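Local atomic coordinates of SusD-like protein BACOVA_02651 (PDB entry 5E75), a protein that binds polysaccharide at the cell surface of a human gut symbiont and probably captures xyloglucan before its transport into the periplasm for degradation. Residues Ala67-Ser73 with Leu495-Ser500; Pro144-Leu148 with Gln504-Leu508; Asn421-Met425 with Tyr439-Arg445; Glu151-Gln156 with Ala193-Asn198. One frame throughout, in Å; residues are numbered along the deposited sequence.

In the fold
Following the chain from the N terminus, residues 67-73 lead into the long helix 70-95 and are met by 495-500, more than 400 residues later, in contact 1. Residues 144-148, the linker before helix 151-168, are met by 504-508 in contact 2, so contacts 1 and 2 cross along the chain; they also touch in space through Tyr497, which packs on Leu148 and Leu508. Together they bind the C-terminal residues to the N-terminal helical part. Contact 4 (151-156 with 193-198) closes a short loop between successive helices, and contact 3 (421-425 with 439-445) another further on. Both are nested within the loops closed by contacts 1 and 2.

Contact 1. Residues Ala67-Ser73 with Leu495-Ser500; sequences ALDENLS and LPYPES
Glu499 N donates to Ala67 O over 2.9 Å, from above the carbonyl plane and with a nearly straight N-H (162°). Beside this bond the Ala67 methyl lies near Glu499 CB (4.1 Å), and the glutamate chain runs on, CG anti to the backbone N (chi1 178°), until its carboxylate crosses Leu68 at a slant, Glu499 OE2 3.8 Å from Leu68 CD2. An alanine in place of Glu499 would probably keep the backbone bond but strip Leu68 CG and CD2 of this flank. Deeper in, Leu72 divides its branches: CD1 meets Pro496 CG at 3.8 Å, the two side chains crossing at about a right angle, while CD2 rests on Leu495 CB at 3.9 Å. The Pro498 ring lies against the backbone of Leu72 and Ser73, with CG 3.6 Å from Leu72 O and CB against Ser73 CA. Two helix starts are thus joined here, that of helix 70-95 and that of helix 499-504, with Asp69 and Pro498 at their N-cap positions. Asp69 OD1 caps by taking Asn71 N on its anti lone pair (2.9 Å) and Asn71 ND2 on its syn one. Asp69 OD2 is held by Gln59, and Trp128 NE1 donates to Pro496 O.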
loop_
_atom_site.group_PDB
_atom_site.type_symbol
_atom_site.label_atom_id
_atom_site.label_comp_id
_atom_site.label_asym_id
_atom_site.label_seq_id
_atom_site.Cartn_x
_atom_site.Cartn_y
_atom_site.Cartn_z
ATOM N N ALA A 67 7.717 19.459 -8.571
ATOM C CA ALA A 67 7.974 19.649 -7.147
ATOM C C ALA A 67 6.862 20.393 -6.418
ATOM O O ALA A 67 6.788 20.311 -5.186
ATOM C CB ALA A 67 9.289 20.366 -6.949
ATOM N N LEU A 68 6.008 21.105 -7.154
ATOM C CA LEU A 68 4.889 21.836 -6.548
ATOM C C LEU A 68 3.656 20.979 -6.254
ATOM O O LEU A 68 2.709 21.442 -5.625
ATOM C CB LEU A 68 4.464 22.999 -7.450
ATOM C CG LEU A 68 5.124 24.351 -7.183
ATOM C CD1 LEU A 68 4.630 25.344 -8.220
ATOM C CD2 LEU A 68 4.841 24.878 -5.763
ATOM N N ASP A 69 3.668 19.731 -6.697
ATOM C CA ASP A 69 2.504 18.872 -6.570
ATOM C C ASP A 69 2.032 18.727 -5.112
ATOM O O ASP A 69 2.816 18.399 -4.204
ATOM C CB ASP A 69 2.822 17.503 -7.161
ATOM C CG ASP A 69 1.592 16.720 -7.500
ATOM O OD1 ASP A 69 0.930 16.226 -6.568
ATOM O OD2 ASP A 69 1.295 16.582 -8.714
ATOM N N GLU A 70 0.741 18.950 -4.896
ATOM C CA GLU A 70 0.163 18.910 -3.550
ATOM C C GLU A 70 0.256 17.517 -2.924
ATOM O O GLU A 70 0.289 17.375 -1.706
ATOM C CB GLU A 70 -1.295 19.391 -3.577
ATOM C CG GLU A 70 -2.255 18.506 -4.369
ATOM C CD GLU A 70 -2.411 18.937 -5.824
ATOM O OE1 GLU A 70 -1.487 19.587 -6.369
ATOM O OE2 GLU A 70 -3.469 18.628 -6.418
ATOM N N ASN A 71 0.322 16.483 -3.742
ATOM C CA ASN A 71 0.452 15.147 -3.198
ATOM C C ASN A 71 1.805 14.926 -2.539
ATOM O O ASN A 71 1.897 14.164 -1.582
ATOM C CB ASN A 71 0.233 14.097 -4.289
ATOM C CG ASN A 71 -1.192 14.055 -4.751
ATOM O OD1 ASN A 71 -2.084 13.653 -4.008
ATOM N ND2 ASN A 71 -1.431 14.512 -5.969
ATOM N N LEU A 72 2.849 15.584 -3.036
ATOM C CA LEU A 72 4.164 15.450 -2.430
ATOM C C LEU A 72 4.196 16.110 -1.060
ATOM O O LEU A 72 4.702 15.533 -0.113
ATOM C CB LEU A 72 5.256 16.036 -3.331
ATOM C CG LEU A 72 5.394 15.383 -4.707
ATOM C CD1 LEU A 72 6.468 16.110 -5.499
ATOM C CD2 LEU A 72 5.733 13.909 -4.569
ATOM N N SER A 73 3.659 17.324 -0.963
ATOM C CA SER A 73 3.665 18.031 0.305
ATOM C C SER A 73 2.742 17.330 1.304
ATOM O O SER A 73 3.079 17.202 2.477
ATOM C CB SER A 73 3.296 19.495 0.090
ATOM O OG SER A 73 2.095 19.603 -0.616
ATOM N N LEU A 495 10.772 10.565 -6.424
ATOM C CA LEU A 495 10.076 11.838 -6.556
ATOM C C LEU A 495 10.878 12.992 -5.956
ATOM O O LEU A 495 11.717 12.787 -5.103
ATOM C CB LEU A 495 8.706 11.722 -5.889
ATOM C CG LEU A 495 7.733 10.901 -6.757
ATOM C CD1 LEU A 495 6.573 10.275 -5.986
ATOM C CD2 LEU A 495 7.205 11.761 -7.891
ATOM N N PRO A 496 10.636 14.225 -6.434
ATOM C CA PRO A 496 11.350 15.384 -5.899
ATOM C C PRO A 496 10.854 15.740 -4.505
ATOM O O PRO A 496 9.719 15.420 -4.141
ATOM C CB PRO A 496 11.014 16.496 -6.895
ATOM C CG PRO A 496 9.742 16.094 -7.508
ATOM C CD PRO A 496 9.701 14.585 -7.506
ATOM N N TYR A 497 11.712 16.384 -3.716
ATOM C CA TYR A 497 11.293 16.907 -2.414
ATOM C C TYR A 497 10.272 18.012 -2.662
ATOM O O TYR A 497 10.354 18.713 -3.668
ATOM C CB TYR A 497 12.507 17.399 -1.608
ATOM C CG TYR A 497 13.463 16.269 -1.307
ATOM C CD1 TYR A 497 13.135 15.290 -0.381
ATOM C CD2 TYR A 497 14.654 16.150 -1.991
ATOM C CE1 TYR A 497 13.993 14.231 -0.119
ATOM C CE2 TYR A 497 15.512 15.095 -1.749
ATOM C CZ TYR A 497 15.170 14.134 -0.824
ATOM O OH TYR A 497 16.033 13.087 -0.617
ATOM N N PRO A 498 9.285 18.152 -1.769
ATOM C CA PRO A 498 8.233 19.137 -2.036
ATOM C C PRO A 498 8.793 20.552 -2.008
ATOM O O PRO A 498 9.552 20.880 -1.103
ATOM C CB PRO A 498 7.248 18.929 -0.872
ATOM C CG PRO A 498 7.594 17.588 -0.276
ATOM C CD PRO A 498 9.059 17.417 -0.511
ATOM N N GLU A 499 8.427 21.375 -2.981
ATOM C CA GLU A 499 9.044 22.687 -3.151
ATOM C C GLU A 499 8.934 23.556 -1.907
ATOM O O GLU A 499 9.909 24.198 -1.528
ATOM C CB GLU A 499 8.460 23.428 -4.362
ATOM C CG GLU A 499 9.048 24.833 -4.536
ATOM C CD GLU A 499 8.702 25.474 -5.864
ATOM O OE1 GLU A 499 8.918 24.837 -6.914
ATOM O OE2 GLU A 499 8.221 26.626 -5.855
ATOM N N SER A 500 7.775 23.553 -1.255
ATOM C CA SER A 500 7.586 24.395 -0.078
ATOM C C SER A 500 8.529 23.980 1.053
ATOM O O SER A 500 9.023 24.826 1.802
ATOM C CB SER A 500 6.129 24.347 0.387
ATOM O OG SER A 500 5.723 23.019 0.683
#

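Contact 2. Residues Pro144-Leu148 with Gln504-Leu508; sequences PVRPL and QNPLL
Asn505 points its amide at the extended 144-148 linker, an element of the N-terminal part of this SusD-family fold, and builds an Asx turn as it leaves helix 499-504. Its CG is anti to the backbone N (chi1 180°), which carries ND2 across to Arg146 O. That bond is 2.9 Å long and almost straight (172°); it lies in the amide plane and in the carbonyl plane, on a lone pair. The other end of the amide, OD1, takes Leu507 N from above its plane at 3.1 Å, and Val145 CG1 sits 3.5 Å from the same oxygen. The amide is therefore fixed at both ends, and a leucine in place of Asn505 would probably leave Arg146 O without this donor and release the turn that holds Leu507 N. Leu507 points toward the linker: its CD1 lies 3.6 Å from Pro147 N, side by side with the proline ring and pointing the same way, whereas Val145 meets it at about a right angle through CG1. Val145 itself is the centre of an inverse gamma turn, and Arg146 turns its side chain back to Asn143 O through NE. At the far end Leu148 and Leu508 also cross at about a right angle, CD2 to CD2 at 3.6 Å. A water joins the two backbones, accepting from Leu148 N and lying 2.8 Å from Leu507 O.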
loop_
_atom_site.group_PDB
_atom_site.type_symbol
_atom_site.label_atom_id
_atom_site.label_comp_id
_atom_site.label_asym_id
_atom_site.label_seq_id
_atom_site.Cartn_x
_atom_site.Cartn_y
_atom_site.Cartn_z
ATOM N N PRO A 144 15.002 23.759 12.164
ATOM C CA PRO A 144 14.393 22.932 11.125
ATOM C C PRO A 144 15.299 22.757 9.918
ATOM O O PRO A 144 15.003 21.908 9.083
ATOM C CB PRO A 144 13.136 23.724 10.752
ATOM C CG PRO A 144 13.469 25.117 11.048
ATOM C CD PRO A 144 14.377 25.096 12.223
ATOM N N VAL A 145 16.378 23.524 9.821
ATOM C CA VAL A 145 17.310 23.376 8.696
ATOM C C VAL A 145 18.313 22.272 9.017
ATOM O O VAL A 145 19.364 22.512 9.607
ATOM C CB VAL A 145 17.997 24.700 8.348
ATOM C CG1 VAL A 145 18.933 24.518 7.147
ATOM C CG2 VAL A 145 16.939 25.773 8.060
ATOM N N ARG A 146 17.929 21.049 8.656
ATOM C CA ARG A 146 18.656 19.835 9.003
ATOM C C ARG A 146 18.919 19.011 7.748
ATOM O O ARG A 146 18.088 18.998 6.844
ATOM C CB ARG A 146 17.817 18.992 9.968
ATOM C CG ARG A 146 17.438 19.697 11.262
ATOM C CD ARG A 146 18.629 19.829 12.183
ATOM N NE ARG A 146 18.271 20.485 13.443
ATOM C CZ ARG A 146 18.950 20.352 14.579
ATOM N NH1 ARG A 146 20.024 19.573 14.631
ATOM N NH2 ARG A 146 18.550 20.994 15.670
ATOM N N PRO A 147 20.054 18.294 7.706
ATOM C CA PRO A 147 20.382 17.558 6.490
ATOM C C PRO A 147 19.631 16.242 6.342
ATOM O O PRO A 147 19.156 15.655 7.322
ATOM C CB PRO A 147 21.874 17.270 6.658
ATOM C CG PRO A 147 22.096 17.241 8.124
ATOM C CD PRO A 147 21.156 18.249 8.689
ATOM N N LEU A 148 19.528 15.807 5.096
ATOM C CA LEU A 148 19.086 14.468 4.772
ATOM C C LEU A 148 20.080 13.443 5.291
ATOM O O LEU A 148 21.275 13.722 5.400
ATOM C CB LEU A 148 19.003 14.331 3.259
ATOM C CG LEU A 148 17.955 15.187 2.545
ATOM C CD1 LEU A 148 18.304 15.309 1.064
ATOM C CD2 LEU A 148 16.606 14.549 2.725
ATOM N N GLN A 504 11.866 26.069 2.881
ATOM C CA GLN A 504 12.075 26.171 4.318
ATOM C C GLN A 504 13.375 25.513 4.773
ATOM O O GLN A 504 13.990 25.967 5.733
ATOM C CB GLN A 504 10.887 25.568 5.069
ATOM C CG GLN A 504 9.584 26.315 4.839
ATOM C CD GLN A 504 9.696 27.799 5.161
ATOM O OE1 GLN A 504 10.324 28.189 6.149
ATOM N NE2 GLN A 504 9.101 28.636 4.314
ATOM N N ASN A 505 13.786 24.450 4.082
ATOM C CA ASN A 505 15.009 23.721 4.432
ATOM C C ASN A 505 15.865 23.469 3.191
ATOM O O ASN A 505 15.732 22.427 2.540
ATOM C CB ASN A 505 14.675 22.393 5.116
ATOM C CG ASN A 505 15.913 21.609 5.487
ATOM O OD1 ASN A 505 17.026 22.115 5.374
ATOM N ND2 ASN A 505 15.724 20.374 5.948
ATOM N N PRO A 506 16.747 24.411 2.852
ATOM C CA PRO A 506 17.557 24.232 1.638
ATOM C C PRO A 506 18.495 23.025 1.661
ATOM O O PRO A 506 19.046 22.677 0.609
ATOM C CB PRO A 506 18.365 25.535 1.539
ATOM C CG PRO A 506 18.139 26.265 2.816
ATOM C CD PRO A 506 16.885 25.762 3.424
ATOM N N LEU A 507 18.677 22.382 2.810
ATOM C CA LEU A 507 19.536 21.207 2.843
ATOM C C LEU A 507 18.871 20.021 2.164
ATOM O O LEU A 507 19.533 19.024 1.891
ATOM C CB LEU A 507 19.958 20.853 4.271
ATOM C CG LEU A 507 20.847 21.893 4.966
ATOM C CD1 LEU A 507 21.199 21.460 6.375
ATOM C CD2 LEU A 507 22.116 22.156 4.186
ATOM N N LEU A 508 17.578 20.123 1.868
ATOM C CA LEU A 508 16.915 19.097 1.073
ATOM C C LEU A 508 17.499 19.043 -0.347
ATOM O O LEU A 508 17.350 18.038 -1.036
ATOM C CB LEU A 508 15.399 19.295 1.043
ATOM C CG LEU A 508 14.680 19.097 2.383
ATOM C CD1 LEU A 508 13.197 19.377 2.207
ATOM C CD2 LEU A 508 14.891 17.703 2.990
HETATM O O HOH W 1 21.260 17.249 3.195
#

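Contact 3. Residues Asn421-Met425 with Tyr439-Arg445; sequences NWYDM and YFNNQWR
Phe440 projects from the end of helix 433-441 into a hollow beside helix 421-431, joining two successive helices of the SusD-family region in a buried contact. Its ring is met over a face and at its edge by two residues one helical turn apart. Trp422 CZ3 stands over one face, 4.0 Å from Phe440 CZ, with the six-membered ring turned 49° against the phenyl plane; this is an oblique meeting. Met425 takes the edge: CB lies 3.9 Å from Phe440 CE1, and Met425 O also lies in the ring plane. The methionine slides past the phenylalanine in the opposite direction, its chain extended beyond CG (chi2 174°), so that SD makes a Met-aromatic contact 5.2 Å from the ring centroid. The terminal methyl fills the next dent, between Tyr439 CE1 and the amide of Gln443, whose NE2 is 4.0 Å from Met425 CE. Helix 490-493 adds Ile493, which touches both Trp422 and Phe440. The wall beyond the sulfur is polar and firmly held. Gln443 NE2 is bound to Asp287 and Ala48 O, and Arg445 NH1 to Val61 O and Arg47 O. Between them, Arg445 grips Gln443 OE1 side-on from one face of its plane, with NH2 at 2.9 Å and NE at 3.0 Å.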
loop_
_atom_site.group_PDB
_atom_site.type_symbol
_atom_site.label_atom_id
_atom_site.label_comp_id
_atom_site.label_asym_id
_atom_site.label_seq_id
_atom_site.Cartn_x
_atom_site.Cartn_y
_atom_site.Cartn_z
ATOM N N ASN A 421 1.613 -1.285 -4.517
ATOM C CA ASN A 421 2.391 -1.796 -5.629
ATOM C C ASN A 421 3.538 -0.883 -6.021
ATOM O O ASN A 421 4.589 -1.376 -6.402
ATOM C CB ASN A 421 1.504 -2.109 -6.843
ATOM C CG ASN A 421 0.684 -3.377 -6.677
ATOM O OD1 ASN A 421 1.039 -4.280 -5.911
ATOM N ND2 ASN A 421 -0.407 -3.451 -7.411
ATOM N N TRP A 422 3.379 0.433 -5.927
ATOM C CA TRP A 422 4.467 1.310 -6.358
ATOM C C TRP A 422 5.707 1.116 -5.489
ATOM O O TRP A 422 6.830 1.101 -5.982
ATOM C CB TRP A 422 4.078 2.785 -6.387
ATOM C CG TRP A 422 5.279 3.640 -6.731
ATOM C CD1 TRP A 422 5.836 4.627 -5.970
ATOM C CD2 TRP A 422 6.079 3.551 -7.923
ATOM N NE1 TRP A 422 6.939 5.163 -6.608
ATOM C CE2 TRP A 422 7.103 4.515 -7.809
ATOM C CE3 TRP A 422 6.034 2.750 -9.067
ATOM C CZ2 TRP A 422 8.070 4.680 -8.791
ATOM C CZ3 TRP A 422 6.991 2.914 -10.033
ATOM C CH2 TRP A 422 7.986 3.886 -9.904
ATOM N N TYR A 423 5.505 0.996 -4.180
ATOM C CA TYR A 423 6.638 0.845 -3.271
ATOM C C TYR A 423 7.423 -0.415 -3.594
ATOM O O TYR A 423 8.655 -0.416 -3.531
ATOM C CB TYR A 423 6.154 0.834 -1.810
ATOM C CG TYR A 423 5.416 2.100 -1.411
ATOM C CD1 TYR A 423 6.122 3.261 -1.198
ATOM C CD2 TYR A 423 4.039 2.120 -1.184
ATOM C CE1 TYR A 423 5.491 4.423 -0.809
ATOM C CE2 TYR A 423 3.387 3.298 -0.842
ATOM C CZ TYR A 423 4.135 4.436 -0.648
ATOM O OH TYR A 423 3.587 5.643 -0.256
ATOM N N ASP A 424 6.721 -1.488 -3.942
ATOM C CA ASP A 424 7.376 -2.722 -4.349
ATOM C C ASP A 424 8.149 -2.524 -5.659
ATOM O O ASP A 424 9.241 -3.064 -5.815
ATOM C CB ASP A 424 6.370 -3.850 -4.530
ATOM C CG ASP A 424 5.719 -4.265 -3.255
ATOM O OD1 ASP A 424 6.260 -3.961 -2.189
ATOM O OD2 ASP A 424 4.670 -4.942 -3.356
ATOM N N MET A 425 7.596 -1.758 -6.592
ATOM C CA MET A 425 8.278 -1.491 -7.855
ATOM C C MET A 425 9.558 -0.675 -7.647
ATOM O O MET A 425 10.543 -0.910 -8.347
ATOM C CB MET A 425 7.353 -0.809 -8.859
ATOM C CG MET A 425 6.313 -1.739 -9.405
ATOM S SD MET A 425 5.140 -0.893 -10.453
ATOM C CE MET A 425 4.123 -2.280 -10.981
ATOM N N TYR A 439 10.457 -2.577 -17.938
ATOM C CA TYR A 439 9.113 -2.922 -17.480
ATOM C C TYR A 439 8.214 -1.668 -17.484
ATOM O O TYR A 439 7.135 -1.665 -18.065
ATOM C CB TYR A 439 9.192 -3.539 -16.074
ATOM C CG TYR A 439 7.893 -4.126 -15.547
ATOM C CD1 TYR A 439 6.862 -3.302 -15.098
ATOM C CD2 TYR A 439 7.709 -5.498 -15.476
ATOM C CE1 TYR A 439 5.674 -3.830 -14.632
ATOM C CE2 TYR A 439 6.527 -6.035 -14.991
ATOM C CZ TYR A 439 5.519 -5.195 -14.571
ATOM O OH TYR A 439 4.347 -5.711 -14.091
ATOM N N PHE A 440 8.656 -0.587 -16.845
ATOM C CA PHE A 440 7.815 0.615 -16.738
ATOM C C PHE A 440 7.471 1.194 -18.114
ATOM O O PHE A 440 6.348 1.650 -18.334
ATOM C CB PHE A 440 8.497 1.698 -15.890
ATOM C CG PHE A 440 8.835 1.283 -14.487
ATOM C CD1 PHE A 440 8.067 0.379 -13.782
ATOM C CD2 PHE A 440 9.950 1.813 -13.880
ATOM C CE1 PHE A 440 8.418 0.012 -12.489
ATOM C CE2 PHE A 440 10.299 1.457 -12.600
ATOM C CZ PHE A 440 9.550 0.548 -11.915
ATOM N N ASN A 441 8.439 1.173 -19.025
ATOM C CA ASN A 441 8.235 1.676 -20.377
ATOM C C ASN A 441 7.371 0.775 -21.234
ATOM O O ASN A 441 6.956 1.182 -22.315
ATOM C CB ASN A 441 9.586 1.904 -21.056
ATOM C CG ASN A 441 10.255 3.186 -20.592
ATOM O OD1 ASN A 441 9.674 4.257 -20.679
ATOM N ND2 ASN A 441 11.465 3.073 -20.063
ATOM N N ASN A 442 7.100 -0.429 -20.766
ATOM C CA ASN A 442 6.232 -1.352 -21.474
ATOM C C ASN A 442 4.871 -1.540 -20.837
ATOM O O ASN A 442 4.137 -2.444 -21.210
ATOM C CB ASN A 442 6.950 -2.687 -21.675
ATOM C CG ASN A 442 7.878 -2.654 -22.876
ATOM O OD1 ASN A 442 7.425 -2.753 -24.016
ATOM N ND2 ASN A 442 9.163 -2.454 -22.636
ATOM N N GLN A 443 4.505 -0.634 -19.932
ATOM C CA GLN A 443 3.209 -0.692 -19.257
ATOM C C GLN A 443 2.127 0.114 -19.979
ATOM O O GLN A 443 0.994 0.155 -19.543
ATOM C CB GLN A 443 3.341 -0.206 -17.813
ATOM C CG GLN A 443 3.975 -1.214 -16.883
ATOM C CD GLN A 443 4.039 -0.694 -15.465
ATOM O OE1 GLN A 443 4.950 0.045 -15.100
ATOM N NE2 GLN A 443 3.054 -1.057 -14.659
ATOM N N TRP A 444 2.493 0.771 -21.072
ATOM C CA TRP A 444 1.544 1.591 -21.844
ATOM C C TRP A 444 0.882 2.631 -20.944
ATOM O O TRP A 444 -0.329 2.847 -20.993
ATOM C CB TRP A 444 0.473 0.729 -22.529
ATOM C CG TRP A 444 0.983 -0.150 -23.647
ATOM C CD1 TRP A 444 1.960 -1.094 -23.568
ATOM C CD2 TRP A 444 0.507 -0.174 -25.000
ATOM N NE1 TRP A 444 2.125 -1.709 -24.791
ATOM C CE2 TRP A 444 1.249 -1.155 -25.683
ATOM C CE3 TRP A 444 -0.470 0.543 -25.697
ATOM C CZ2 TRP A 444 1.040 -1.440 -27.033
ATOM C CZ3 TRP A 444 -0.672 0.255 -27.044
ATOM C CH2 TRP A 444 0.081 -0.724 -27.690
ATOM N N ARG A 445 1.690 3.257 -20.105
ATOM C CA ARG A 445 1.176 4.226 -19.154
ATOM C C ARG A 445 0.544 5.419 -19.866
ATOM O O ARG A 445 1.127 5.995 -20.781
ATOM C CB ARG A 445 2.298 4.693 -18.224
ATOM C CG ARG A 445 2.714 3.648 -17.209
ATOM C CD ARG A 445 4.114 3.901 -16.684
ATOM N NE ARG A 445 4.455 2.989 -15.582
ATOM C CZ ARG A 445 4.181 3.215 -14.294
ATOM N NH1 ARG A 445 3.588 4.342 -13.926
ATOM N NH2 ARG A 445 4.550 2.321 -13.384
#

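Contact 4. Residues Glu151-Gln156 with Ala193-Asn198; sequences EEDVFQ and ARSGWN
In the N-terminal helical region, the start of helix 151-168 packs against the end of helix 180-195 and the loop that follows it; a T-shaped aromatic pair is made by Phe155 of the first helix and Trp197 of that loop. Phe155 drives its edge into the face of Trp197: CE2 is 3.5 Å from Trp197 CD2, and the planes stand at 88°. The phenyl is pressed from one of its own faces by Arg194, whose CB lies 3.8 Å from the ring centroid in a CH-pi contact, while the rest of the aliphatic chain slides along the ring in the opposite direction to reach Phe155 CB. Trp197, with CG anti to the backbone N, turns its NE1 to Glu151 OE1; the bond is short at 2.7 Å and bent to 151°, the carboxylate oxygen being met from above its plane. Glu151 OE2 forms a salt bridge with Arg430 of helix 421-431, a helix that also packs on Trp197, so the same carboxylate links a third helix. Leu125 of helix 103-125 touches Glu151, Phe155 and Trp197. The guanidinium of Arg194, past a bend at chi3 (71°), is paired with Asp207 through NH2. Its NH1 meets the first helix through waters: one bridges it to Gln156 OE1, and another, 2.9 Å from Arg194 NH1, donates to both Glu152 O and Glu152 OE1.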
loop_
_atom_site.group_PDB
_atom_site.type_symbol
_atom_site.label_atom_id
_atom_site.label_comp_id
_atom_site.label_asym_id
_atom_site.label_seq_id
_atom_site.Cartn_x
_atom_site.Cartn_y
_atom_site.Cartn_z
ATOM N N GLU A 151 20.333 6.691 2.357
ATOM C CA GLU A 151 19.461 5.538 2.249
ATOM C C GLU A 151 19.878 4.409 3.209
ATOM O O GLU A 151 19.015 3.803 3.847
ATOM C CB GLU A 151 19.403 5.064 0.787
ATOM C CG GLU A 151 18.690 6.071 -0.127
ATOM C CD GLU A 151 18.685 5.706 -1.606
ATOM O OE1 GLU A 151 19.116 4.596 -1.976
ATOM O OE2 GLU A 151 18.248 6.548 -2.417
ATOM N N GLU A 152 21.175 4.114 3.337
ATOM C CA GLU A 152 21.588 3.048 4.243
ATOM C C GLU A 152 21.267 3.372 5.702
ATOM O O GLU A 152 20.913 2.470 6.454
ATOM C CB GLU A 152 23.081 2.680 4.086
ATOM C CG GLU A 152 23.408 1.869 2.823
ATOM C CD GLU A 152 22.641 0.549 2.759
ATOM O OE1 GLU A 152 22.692 -0.201 3.761
ATOM O OE2 GLU A 152 21.983 0.275 1.716
ATOM N N ASP A 153 21.403 4.640 6.095
ATOM C CA ASP A 153 21.045 5.064 7.444
ATOM C C ASP A 153 19.561 4.832 7.693
ATOM O O ASP A 153 19.168 4.398 8.781
ATOM C CB ASP A 153 21.303 6.566 7.670
ATOM C CG ASP A 153 22.765 6.960 7.607
ATOM O OD1 ASP A 153 23.596 6.402 8.344
ATOM O OD2 ASP A 153 23.057 7.918 6.858
ATOM N N VAL A 154 18.735 5.169 6.701
ATOM C CA VAL A 154 17.286 5.063 6.821
ATOM C C VAL A 154 16.926 3.593 7.016
ATOM O O VAL A 154 16.165 3.251 7.922
ATOM C CB VAL A 154 16.555 5.699 5.626
ATOM C CG1 VAL A 154 15.042 5.561 5.784
ATOM C CG2 VAL A 154 16.903 7.179 5.515
ATOM N N PHE A 155 17.539 2.704 6.228
ATOM C CA PHE A 155 17.323 1.279 6.435
ATOM C C PHE A 155 17.669 0.840 7.857
ATOM O O PHE A 155 16.909 0.109 8.484
ATOM C CB PHE A 155 18.160 0.439 5.466
ATOM C CG PHE A 155 17.471 0.071 4.172
ATOM C CD1 PHE A 155 16.372 -0.785 4.165
ATOM C CD2 PHE A 155 17.967 0.507 2.963
ATOM C CE1 PHE A 155 15.764 -1.156 2.974
ATOM C CE2 PHE A 155 17.363 0.138 1.772
ATOM C CZ PHE A 155 16.266 -0.690 1.786
ATOM N N GLN A 156 18.829 1.249 8.361
ATOM C CA GLN A 156 19.230 0.820 9.693
ATOM C C GLN A 156 18.282 1.361 10.767
ATOM O O GLN A 156 17.965 0.660 11.724
ATOM C CB GLN A 156 20.675 1.240 9.968
ATOM C CG GLN A 156 21.214 0.727 11.291
ATOM C CD GLN A 156 21.391 -0.766 11.282
ATOM O OE1 GLN A 156 22.065 -1.316 10.407
ATOM N NE2 GLN A 156 20.768 -1.450 12.226
ATOM N N ALA A 193 13.896 -6.005 0.867
ATOM C CA ALA A 193 14.109 -4.784 0.102
ATOM C C ALA A 193 15.563 -4.337 0.143
ATOM O O ALA A 193 16.096 -3.859 -0.855
ATOM C CB ALA A 193 13.191 -3.655 0.621
ATOM N N ARG A 194 16.212 -4.471 1.301
ATOM C CA ARG A 194 17.606 -4.058 1.412
ATOM C C ARG A 194 18.555 -4.989 0.644
ATOM O O ARG A 194 19.596 -4.542 0.145
ATOM C CB ARG A 194 18.042 -3.951 2.880
ATOM C CG ARG A 194 19.376 -3.216 3.018
ATOM C CD ARG A 194 19.822 -2.993 4.450
ATOM N NE ARG A 194 20.237 -4.229 5.093
ATOM C CZ ARG A 194 20.786 -4.289 6.295
ATOM N NH1 ARG A 194 20.991 -3.166 6.979
ATOM N NH2 ARG A 194 21.136 -5.465 6.793
ATOM N N SER A 195 18.188 -6.265 0.545
ATOM C CA SER A 195 19.116 -7.285 0.057
ATOM C C SER A 195 19.732 -6.906 -1.290
ATOM O O SER A 195 20.932 -7.065 -1.478
ATOM C CB SER A 195 18.456 -8.664 -0.009
ATOM O OG SER A 195 17.461 -8.728 -1.017
ATOM N N GLY A 196 18.926 -6.396 -2.216
ATOM C CA GLY A 196 19.419 -6.051 -3.538
ATOM C C GLY A 196 19.614 -4.568 -3.789
ATOM O O GLY A 196 19.928 -4.155 -4.905
ATOM N N TRP A 197 19.412 -3.753 -2.757
ATOM C CA TRP A 197 19.296 -2.304 -2.944
ATOM C C TRP A 197 20.632 -1.674 -3.278
ATOM O O TRP A 197 21.522 -1.637 -2.451
ATOM C CB TRP A 197 18.693 -1.708 -1.676
ATOM C CG TRP A 197 18.323 -0.239 -1.671
ATOM C CD1 TRP A 197 19.170 0.823 -1.512
ATOM C CD2 TRP A 197 17.000 0.308 -1.722
ATOM N NE1 TRP A 197 18.458 1.999 -1.479
ATOM C CE2 TRP A 197 17.126 1.707 -1.615
ATOM C CE3 TRP A 197 15.730 -0.247 -1.840
ATOM C CZ2 TRP A 197 16.022 2.558 -1.635
ATOM C CZ3 TRP A 197 14.627 0.610 -1.878
ATOM C CH2 TRP A 197 14.792 1.992 -1.761
ATOM N N ASN A 198 20.763 -1.171 -4.507
ATOM C CA ASN A 198 22.031 -0.611 -4.996
ATOM C C ASN A 198 23.173 -1.620 -4.848
ATOM O O ASN A 198 24.294 -1.243 -4.513
ATOM C CB ASN A 198 22.432 0.683 -4.248
ATOM C CG ASN A 198 21.679 1.926 -4.698
ATOM O OD1 ASN A 198 21.285 2.058 -5.855
ATOM N ND2 ASN A 198 21.525 2.880 -3.774
HETATM O O HOH W 2 21.366 -0.375 6.102
HETATM O O HOH W 3 22.508 2.571 -0.659
HETATM O O HOH W 4 22.331 -3.795 9.506
#